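Local structure of enoyl-CoA hydratase (Mycobacterium avium subsp. paratuberculosis, 4LK5) at residues 54-59 and 88-93; 81-86 and 126-131; 153-158 and 213-218; 161-166 and 197-202. The protein probably adds water across the double bond of enoyl-CoA thioesters, as a member of the crotonase-like enoyl-CoA hydratase/isomerase family. One frame throughout, in Å; residues are numbered along the deposited sequence.

Contact 1 (54-59 and 88-93); sequences DSLNSL and AGRGFS
Ser93 OG is held from two directions: it donates a hydrogen bond to Asn57 O at 3.0 Å, and it is also bonded to the backbone N of Gly95. The hydroxyl approaches the carbonyl tilted 35° out of its plane. A chi1 of 157° turns OG away from its own backbone N and out to Asn57. Beside this bond runs a CA-H...O contact, Ser93 CA lying 3.4 Å from Leu56 O, so two successive carbonyls of 54-59 face one serine. Leu59 adds an apolar wall, with its CG 3.9 Å from Ser93 OG. Asn57 packs its CB 3.4 Å from Phe92 O, and its amide end lies among the backbone atoms of Ala88, Gly91 and Phe92. Leu56 parts its two methyls: CD1 rests 3.8 Å from Gly91 N, at a residue without a side chain, while CD2 meets Arg90 NH1 at 3.9 Å. In crotonase relatives the loop that follows the strand equivalent to 82-87 goes on to supply an oxyanion-hole N-H, which probably places this contact near the active site. Segment 54-59 links strand 45-50 to helix 61-76; the loop segment 88-93 leaves strand 82-87. Asn57, Leu59 and Ser93 all pack on Ile50 of strand 45-50, while backbone bonds from Phe92 and Ser93 reach Pro139 and Ala141 of strand 139-141.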
# COMPACT_ATOMS: atom_id res chain seq x y z
N ASP C 54 -15.67 14.29 28.83
CA ASP C 54 -15.89 13.30 29.90
C ASP C 54 -15.53 11.81 29.55
O ASP C 54 -14.86 11.13 30.32
CB ASP C 54 -17.35 13.45 30.41
CG ASP C 54 -18.31 14.05 29.33
OD1 ASP C 54 -18.26 15.28 29.07
OD2 ASP C 54 -19.09 13.28 28.73
N SER C 55 -15.97 11.33 28.39
CA SER C 55 -15.71 9.93 27.95
C SER C 55 -14.72 9.82 26.77
O SER C 55 -14.56 8.75 26.16
CB SER C 55 -17.04 9.24 27.57
OG SER C 55 -17.67 9.88 26.47
N LEU C 56 -14.06 10.94 26.46
CA LEU C 56 -12.95 11.01 25.50
C LEU C 56 -13.54 11.02 24.10
O LEU C 56 -13.02 10.39 23.17
CB LEU C 56 -11.96 9.85 25.72
CG LEU C 56 -10.45 10.12 25.69
CD1 LEU C 56 -10.07 11.45 26.33
CD2 LEU C 56 -9.75 8.95 26.38
N ASN C 57 -14.64 11.76 23.99
CA ASN C 57 -15.45 11.86 22.79
C ASN C 57 -15.99 10.50 22.27
O ASN C 57 -15.93 10.24 21.07
CB ASN C 57 -14.66 12.63 21.73
CG ASN C 57 -14.23 14.01 22.21
OD1 ASN C 57 -13.07 14.40 22.07
ND2 ASN C 57 -15.17 14.77 22.76
N SER C 58 -16.52 9.66 23.18
CA SER C 58 -17.29 8.40 22.87
C SER C 58 -18.36 8.69 21.84
O SER C 58 -18.73 9.82 21.68
CB SER C 58 -18.07 7.84 24.09
OG SER C 58 -17.25 7.19 25.03
N LEU C 59 -18.89 7.67 21.18
CA LEU C 59 -19.89 7.89 20.15
C LEU C 59 -21.18 7.13 20.44
O LEU C 59 -21.17 5.91 20.55
CB LEU C 59 -19.31 7.49 18.78
CG LEU C 59 -18.22 8.38 18.18
CD1 LEU C 59 -17.78 7.92 16.79
CD2 LEU C 59 -18.73 9.79 18.09
N ALA C 88 -13.31 17.56 21.31
CA ALA C 88 -12.91 18.56 22.33
C ALA C 88 -12.02 17.99 23.44
O ALA C 88 -12.11 16.82 23.81
CB ALA C 88 -14.14 19.23 22.93
N GLY C 89 -11.15 18.86 23.97
CA GLY C 89 -10.29 18.53 25.08
C GLY C 89 -9.14 17.61 24.71
O GLY C 89 -8.46 17.84 23.74
N ARG C 90 -8.95 16.56 25.50
CA ARG C 90 -7.76 15.71 25.41
C ARG C 90 -7.76 14.81 24.15
O ARG C 90 -6.75 14.72 23.44
CB ARG C 90 -7.62 14.86 26.68
CG ARG C 90 -6.31 14.09 26.78
CD ARG C 90 -6.36 13.06 27.90
NE ARG C 90 -5.68 11.81 27.54
CZ ARG C 90 -6.03 10.60 27.98
NH1 ARG C 90 -7.07 10.45 28.81
NH2 ARG C 90 -5.35 9.51 27.59
N GLY C 91 -8.90 14.17 23.90
CA GLY C 91 -9.01 13.11 22.88
C GLY C 91 -9.60 13.57 21.57
O GLY C 91 -10.14 14.67 21.47
N PHE C 92 -9.45 12.71 20.55
CA PHE C 92 -10.09 12.91 19.26
C PHE C 92 -11.43 12.16 19.29
O PHE C 92 -12.46 12.79 19.17
CB PHE C 92 -9.19 12.39 18.13
CG PHE C 92 -9.87 12.34 16.78
CD1 PHE C 92 -10.13 13.51 16.07
CD2 PHE C 92 -10.28 11.11 16.24
CE1 PHE C 92 -10.77 13.46 14.84
CE2 PHE C 92 -10.92 11.07 14.99
CZ PHE C 92 -11.17 12.24 14.30
N SER C 93 -11.39 10.83 19.41
CA SER C 93 -12.55 10.03 19.82
C SER C 93 -12.12 8.62 20.16
O SER C 93 -11.34 8.01 19.41
CB SER C 93 -13.63 9.91 18.75
OG SER C 93 -14.42 8.74 18.99

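Contact 2 (81-86 and 126-131)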
# COMPACT_ATOMS: atom_id res chain seq x y z
N LYS C 81 -15.95 24.93 1.60
CA LYS C 81 -14.73 24.66 0.81
C LYS C 81 -13.80 23.63 1.46
O LYS C 81 -13.12 22.90 0.75
CB LYS C 81 -13.95 25.94 0.55
CG LYS C 81 -14.72 26.99 -0.24
CD LYS C 81 -14.36 26.96 -1.73
CE LYS C 81 -14.66 28.28 -2.44
NZ LYS C 81 -13.80 28.47 -3.65
N VAL C 82 -13.76 23.59 2.79
CA VAL C 82 -12.91 22.65 3.53
C VAL C 82 -13.72 22.18 4.69
O VAL C 82 -14.58 22.92 5.13
CB VAL C 82 -11.65 23.32 4.11
CG1 VAL C 82 -10.72 22.31 4.80
CG2 VAL C 82 -10.89 24.06 3.02
N VAL C 83 -13.44 20.97 5.18
CA VAL C 83 -14.19 20.35 6.26
C VAL C 83 -13.20 19.81 7.33
O VAL C 83 -12.21 19.18 7.00
CB VAL C 83 -15.07 19.21 5.70
CG1 VAL C 83 -15.74 18.41 6.83
CG2 VAL C 83 -16.14 19.74 4.74
N ARG C 84 -13.43 20.10 8.60
CA ARG C 84 -12.56 19.56 9.63
C ARG C 84 -13.37 18.83 10.66
O ARG C 84 -14.37 19.35 11.11
CB ARG C 84 -11.70 20.62 10.32
CG ARG C 84 -12.22 22.05 10.30
CD ARG C 84 -12.20 22.72 11.68
NE ARG C 84 -10.90 22.81 12.33
CZ ARG C 84 -10.57 22.20 13.48
NH1 ARG C 84 -11.44 21.42 14.12
NH2 ARG C 84 -9.36 22.37 14.00
N ILE C 85 -12.93 17.63 11.02
CA ILE C 85 -13.52 16.88 12.12
C ILE C 85 -12.51 16.90 13.21
O ILE C 85 -11.31 16.74 12.94
CB ILE C 85 -13.68 15.36 11.90
CG1 ILE C 85 -13.40 14.94 10.48
CG2 ILE C 85 -15.04 14.87 12.41
CD1 ILE C 85 -14.45 15.44 9.52
N GLY C 86 -13.00 17.00 14.43
CA GLY C 86 -12.19 16.89 15.62
C GLY C 86 -13.05 16.58 16.83
O GLY C 86 -14.27 16.40 16.72
N ALA C 126 -16.11 9.94 2.24
CA ALA C 126 -15.48 9.56 0.96
C ALA C 126 -16.15 10.23 -0.25
O ALA C 126 -15.50 10.55 -1.24
CB ALA C 126 -15.48 8.04 0.80
N ALA C 127 -17.46 10.40 -0.17
CA ALA C 127 -18.21 11.02 -1.27
C ALA C 127 -18.14 12.57 -1.28
O ALA C 127 -18.57 13.19 -2.24
CB ALA C 127 -19.66 10.56 -1.20
N LEU C 128 -17.59 13.19 -0.23
CA LEU C 128 -17.62 14.66 -0.08
C LEU C 128 -16.67 15.44 -1.05
O LEU C 128 -15.45 15.34 -0.93
CB LEU C 128 -17.30 14.99 1.37
CG LEU C 128 -17.50 16.39 1.98
CD1 LEU C 128 -18.59 17.16 1.26
CD2 LEU C 128 -17.83 16.28 3.48
N PRO C 129 -17.21 16.22 -2.01
CA PRO C 129 -16.39 16.93 -3.02
C PRO C 129 -15.52 18.10 -2.51
O PRO C 129 -15.34 19.10 -3.20
CB PRO C 129 -17.42 17.46 -4.03
CG PRO C 129 -18.71 16.82 -3.69
CD PRO C 129 -18.66 16.38 -2.26
N HIS C 130 -14.96 17.94 -1.32
CA HIS C 130 -14.11 18.93 -0.75
C HIS C 130 -13.07 18.24 0.06
O HIS C 130 -13.24 17.08 0.45
CB HIS C 130 -14.96 19.87 0.12
CG HIS C 130 -15.98 20.64 -0.66
ND1 HIS C 130 -15.62 21.60 -1.59
CD2 HIS C 130 -17.32 20.53 -0.74
CE1 HIS C 130 -16.71 22.08 -2.17
NE2 HIS C 130 -17.76 21.45 -1.67
N PRO C 131 -11.95 18.93 0.33
CA PRO C 131 -10.99 18.29 1.22
C PRO C 131 -11.59 18.13 2.60
O PRO C 131 -12.23 19.07 3.09
CB PRO C 131 -9.83 19.28 1.23
CG PRO C 131 -9.88 19.90 -0.12
CD PRO C 131 -11.36 20.06 -0.39
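His130 lays its side chain against the backbone of Lys81, and the contact can be followed outward atom by atom. Its CB stands 3.6 Å from Lys81 O. CG, brought beside the histidine's own backbone N by a chi1 of -64°, is 3.9 Å from the same oxygen. At ND1 the distance to Lys81 O is 3.7 Å, and the CA of Lys81 also comes close. The carbonyl oxygen thus meets the ring obliquely, in van der Waals packing. Pro131 shares this oxygen, its CD lying 3.5 Å from Lys81 O. Two residues beyond Lys81, Val83 N of the strand donates to Pro131 O, just ahead of strand 132-136, at 3.1 Å and with a bent N-H...O angle of 140°. The side chains of Val83 and Leu128 reach toward each other tip to tip, the Val83 CG2 methyl 4.1 Å from Leu128 CD2. The turn that delivers these residues is tightened by a bond of 2.7 Å from His130 N to Leu128 O.

The arrangement is the closing end of a beta-alpha-beta crossover: strand 82-87 is followed, after a long and partly unmodelled loop, by helix 113-127, and the chain returns through 128-131 into the neighbouring parallel strand 132-136. Lys81 and Pro131 also pack on Asp291 and Leu195 of the second subunit, respectively. Within the chain, Val83 and Leu128 both lie on Met71 of helix 61-76, Pro131 touches Phe239 of helix 236-250, and strand 45-50 flanks strand 82-87 through Phe46.

Contact 3 (153-158 and 213-218); sequences VVLASE and AVYPAD
With the CG atoms of Leu155 (chi1 -81°) and Tyr215 (chi1 -54°) both beside their own backbone N, the leucine CG comes to the edge of the tyrosine ring, 4.0 Å from CE2. The two residues belong to a parallel strand pair at one margin of the main sheet of the crotonase fold, where 213-215 is an outermost strand of that sheet within the chain. A ladder of backbone bonds joins them: Ala213 N to Val154 O, Ala156 N to Ala213 O (2.8 Å, nearly straight at 173°), Tyr215 N to Ala156 O (2.9 Å) and Glu158 N to Tyr215 O. Ala156 O also receives the CA-H of Val214, whose CA is 3.1 Å away. Leu155 and Tyr215 share the face covered by Val227 of helix 217-233, while Ala156 and Val214 face Ala202 of helix 202-208. At the last rung the Glu158 side chain crosses that of Val214 at about a right angle, its CG 3.4 Å from Val214 CG1, and runs on to cross Pro216 obliquely, with OE1 3.6 Å from Pro216 CA. Ser157 OG, hydrogen-bonded to Asn159 N, lies 3.8 Å from the CA of Ala217.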
# COMPACT_ATOMS: atom_id res chain seq x y z
N VAL C 153 -6.89 14.23 4.67
CA VAL C 153 -5.72 14.77 5.29
C VAL C 153 -5.86 14.44 6.76
O VAL C 153 -6.92 14.65 7.34
CB VAL C 153 -5.69 16.30 5.06
CG1 VAL C 153 -4.64 16.96 5.94
CG2 VAL C 153 -5.41 16.58 3.60
N VAL C 154 -4.80 13.89 7.35
CA VAL C 154 -4.81 13.62 8.78
C VAL C 154 -3.64 14.32 9.46
O VAL C 154 -2.50 13.98 9.24
CB VAL C 154 -4.80 12.11 9.04
CG1 VAL C 154 -4.99 11.80 10.52
CG2 VAL C 154 -5.90 11.46 8.24
N LEU C 155 -3.97 15.32 10.28
CA LEU C 155 -2.98 16.08 11.05
C LEU C 155 -3.01 15.59 12.49
O LEU C 155 -4.04 15.56 13.12
CB LEU C 155 -3.35 17.56 11.02
CG LEU C 155 -2.98 18.44 9.80
CD1 LEU C 155 -2.61 17.69 8.55
CD2 LEU C 155 -4.08 19.42 9.50
N ALA C 156 -1.85 15.17 12.97
CA ALA C 156 -1.71 14.67 14.31
C ALA C 156 -0.74 15.51 15.18
O ALA C 156 0.24 16.08 14.68
CB ALA C 156 -1.25 13.23 14.25
N SER C 157 -1.08 15.60 16.46
CA SER C 157 -0.19 16.05 17.52
C SER C 157 0.80 14.96 17.90
O SER C 157 0.49 13.76 17.81
CB SER C 157 -1.01 16.39 18.77
OG SER C 157 -0.18 16.51 19.91
N GLU C 158 1.96 15.35 18.39
CA GLU C 158 2.86 14.37 18.97
C GLU C 158 2.20 13.64 20.15
O GLU C 158 2.58 12.53 20.47
CB GLU C 158 4.22 14.98 19.35
CG GLU C 158 5.04 15.25 18.09
CD GLU C 158 6.51 15.46 18.34
OE1 GLU C 158 6.85 16.37 19.13
OE2 GLU C 158 7.32 14.74 17.69
N ALA C 213 0.67 14.64 8.66
CA ALA C 213 1.71 15.36 9.40
C ALA C 213 1.56 15.28 10.91
O ALA C 213 0.47 15.10 11.42
CB ALA C 213 1.76 16.82 8.95
N VAL C 214 2.69 15.42 11.58
CA VAL C 214 2.79 15.40 13.03
C VAL C 214 3.35 16.74 13.45
O VAL C 214 4.26 17.24 12.82
CB VAL C 214 3.75 14.29 13.54
CG1 VAL C 214 3.82 14.28 15.07
CG2 VAL C 214 3.34 12.90 13.01
N TYR C 215 2.83 17.32 14.51
CA TYR C 215 3.35 18.58 15.02
C TYR C 215 3.56 18.45 16.51
O TYR C 215 2.76 17.81 17.18
CB TYR C 215 2.36 19.71 14.78
CG TYR C 215 1.97 19.83 13.34
CD1 TYR C 215 2.90 20.10 12.37
CD2 TYR C 215 0.65 19.69 12.95
CE1 TYR C 215 2.54 20.21 11.05
CE2 TYR C 215 0.27 19.80 11.63
CZ TYR C 215 1.22 20.06 10.69
OH TYR C 215 0.86 20.16 9.37
N PRO C 216 4.62 19.08 17.04
CA PRO C 216 4.71 19.17 18.51
C PRO C 216 3.42 19.74 19.12
O PRO C 216 2.81 20.65 18.55
CB PRO C 216 5.90 20.13 18.72
CG PRO C 216 6.73 19.98 17.48
CD PRO C 216 5.70 19.84 16.38
N ALA C 217 3.01 19.17 20.25
CA ALA C 217 1.77 19.59 20.93
C ALA C 217 1.62 21.11 21.05
O ALA C 217 0.58 21.68 20.67
CB ALA C 217 1.68 18.94 22.31
N ASP C 218 2.65 21.78 21.55
CA ASP C 218 2.51 23.24 21.78
C ASP C 218 2.33 24.04 20.46
O ASP C 218 1.71 25.10 20.46
CB ASP C 218 3.65 23.79 22.68
CG ASP C 218 5.04 23.60 22.09
OD1 ASP C 218 5.17 23.14 20.93
OD2 ASP C 218 6.02 23.93 22.79

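Contact 4 (161-166 and 197-202)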
# COMPACT_ATOMS: atom_id res chain seq x y z
N PHE C 161 -2.26 9.24 19.49
CA PHE C 161 -1.98 7.87 19.05
C PHE C 161 -3.22 7.22 18.46
O PHE C 161 -4.34 7.66 18.67
CB PHE C 161 -1.41 7.01 20.18
CG PHE C 161 -2.38 6.75 21.32
CD1 PHE C 161 -3.37 5.75 21.22
CD2 PHE C 161 -2.30 7.50 22.50
CE1 PHE C 161 -4.26 5.50 22.26
CE2 PHE C 161 -3.18 7.25 23.54
CZ PHE C 161 -4.16 6.25 23.42
N PHE C 162 -2.97 6.13 17.73
CA PHE C 162 -3.99 5.41 17.05
C PHE C 162 -4.08 3.97 17.54
O PHE C 162 -3.08 3.31 17.79
CB PHE C 162 -3.71 5.46 15.54
CG PHE C 162 -3.73 6.85 14.99
CD1 PHE C 162 -2.62 7.69 15.14
CD2 PHE C 162 -4.86 7.34 14.38
CE1 PHE C 162 -2.65 8.99 14.64
CE2 PHE C 162 -4.89 8.65 13.89
CZ PHE C 162 -3.78 9.47 14.04
N MSE C 163 -5.30 3.48 17.70
CA MSE C 163 -5.45 2.10 18.07
C MSE C 163 -6.75 1.50 17.63
O MSE C 163 -7.83 1.92 18.05
CB MSE C 163 -5.33 1.94 19.58
CG MSE C 163 -5.45 0.44 19.82
SE MSE C 163 -4.84 0.07 21.62
CE MSE C 163 -6.22 1.20 22.47
N LEU C 164 -6.64 0.48 16.78
CA LEU C 164 -7.79 -0.29 16.39
C LEU C 164 -8.15 -1.25 17.50
O LEU C 164 -7.76 -2.41 17.48
CB LEU C 164 -7.45 -1.07 15.14
CG LEU C 164 -7.29 -0.22 13.89
CD1 LEU C 164 -7.13 -1.18 12.72
CD2 LEU C 164 -8.48 0.68 13.68
N ALA C 165 -8.95 -0.76 18.44
CA ALA C 165 -9.24 -1.47 19.70
C ALA C 165 -10.21 -2.62 19.57
O ALA C 165 -10.25 -3.49 20.43
CB ALA C 165 -9.76 -0.49 20.74
N PHE C 166 -10.96 -2.66 18.48
CA PHE C 166 -12.12 -3.54 18.37
C PHE C 166 -11.91 -4.90 19.04
O PHE C 166 -12.72 -5.40 19.84
CB PHE C 166 -12.46 -3.75 16.92
CG PHE C 166 -12.64 -2.48 16.16
CD1 PHE C 166 -13.82 -1.77 16.25
CD2 PHE C 166 -11.63 -2.01 15.32
CE1 PHE C 166 -13.99 -0.61 15.54
CE2 PHE C 166 -11.79 -0.85 14.61
CZ PHE C 166 -12.96 -0.15 14.72
N PRO C 197 -3.63 -5.18 18.41
CA PRO C 197 -3.72 -3.75 18.62
C PRO C 197 -2.77 -3.26 19.71
O PRO C 197 -2.58 -3.94 20.73
CB PRO C 197 -5.17 -3.54 18.99
CG PRO C 197 -5.61 -4.85 19.52
CD PRO C 197 -4.88 -5.88 18.75
N GLU C 198 -2.14 -2.11 19.44
CA GLU C 198 -1.21 -1.39 20.33
C GLU C 198 -1.44 0.10 20.11
O GLU C 198 -1.97 0.52 19.08
CB GLU C 198 0.25 -1.68 19.98
CG GLU C 198 0.81 -3.01 20.50
CD GLU C 198 0.81 -3.09 22.02
OE1 GLU C 198 0.68 -2.03 22.68
OE2 GLU C 198 0.92 -4.21 22.54
N ARG C 199 -1.03 0.92 21.07
CA ARG C 199 -1.12 2.37 20.94
C ARG C 199 -0.03 2.77 19.99
O ARG C 199 1.15 2.77 20.34
CB ARG C 199 -0.93 3.06 22.30
CG ARG C 199 -2.06 2.76 23.27
CD ARG C 199 -1.95 3.44 24.61
NE ARG C 199 -3.08 3.03 25.48
CZ ARG C 199 -3.54 3.72 26.52
NH1 ARG C 199 -2.98 4.88 26.87
NH2 ARG C 199 -4.56 3.26 27.24
N LEU C 200 -0.40 3.09 18.76
CA LEU C 200 0.57 3.46 17.74
C LEU C 200 0.78 4.99 17.81
O LEU C 200 -0.10 5.74 17.40
CB LEU C 200 0.06 3.06 16.35
CG LEU C 200 1.08 3.43 15.27
CD1 LEU C 200 2.04 2.29 15.05
CD2 LEU C 200 0.40 3.79 13.97
N PRO C 201 1.96 5.46 18.30
CA PRO C 201 2.17 6.92 18.43
C PRO C 201 2.34 7.65 17.10
O PRO C 201 2.99 7.16 16.15
CB PRO C 201 3.45 7.05 19.27
CG PRO C 201 4.21 5.78 18.97
CD PRO C 201 3.17 4.69 18.67
N ALA C 202 1.77 8.84 17.08
CA ALA C 202 1.75 9.70 15.92
C ALA C 202 2.99 9.56 15.08
O ALA C 202 2.92 9.36 13.87
CB ALA C 202 1.60 11.14 16.36
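A short antiparallel pairing along one margin of the small three-stranded sheet of this crotonase fold is built on Phe162 and Leu200. They form a hydrogen-bonded pair: Phe162 N donates to Leu200 O, and Leu200 N returns the bond to Phe162 O, each at 2.9 Å. Leu200 O also lies at the edge of the Phe162 ring, near its plane. Next to them, Phe161 and Pro201 make the non-hydrogen-bonded pair. Phe161 places CG between its backbone N and carbonyl carbon (chi1 66°), which turns one ring face to the extended side chain of Arg199. The arginine CD makes a CH-pi contact 4.0 Å from the ring centroid, offset toward the rim, and NH1 lies 3.9 Å from Phe161 CZ. Ring and guanidinium planes are only 16° apart, nearly parallel although the two side chains cross obliquely. Met163, a selenomethionine, runs beside Glu198: its CG is 3.6 Å from Glu198 O, and SE is 3.7 Å from Glu198 C. Leu164, at the centre of an inverse gamma turn, brings its O within 3.2 Å of Pro197 CB. Arg230 of the third subunit forms a salt bridge with Glu198 OE2 and a hydrogen bond with Pro197 O, tying this margin into the trimer. Strand 161-163 is flanked on its other side by the parallel strand 139-141, while Leu200 packs on Ala205 and Trp208 of helix 202-208.

In the fold
Contacts 1 and 2 alternate along the chain and close before contacts 3 and 4 open: strand 82-87 supplies a segment of contact 2 and leads directly into 88-93. Their centres lie 21 Å apart, yet Phe92 CE1 touches Gly86 CA at 3.8 Å. Contact 4 is nested in the loop closed by contact 3, whose strand 153-157 leads on to 161-163; the two meet where Ala202 CB lies 3.2 Å from Ser157 O, packing that brings the small sheet against the large one. Contacts 2 and 3 both reach the six-stranded sheet, about 18 Å apart between centres. Touches to other subunits come from contacts 2 and 3, to the second, and contact 4, to the third.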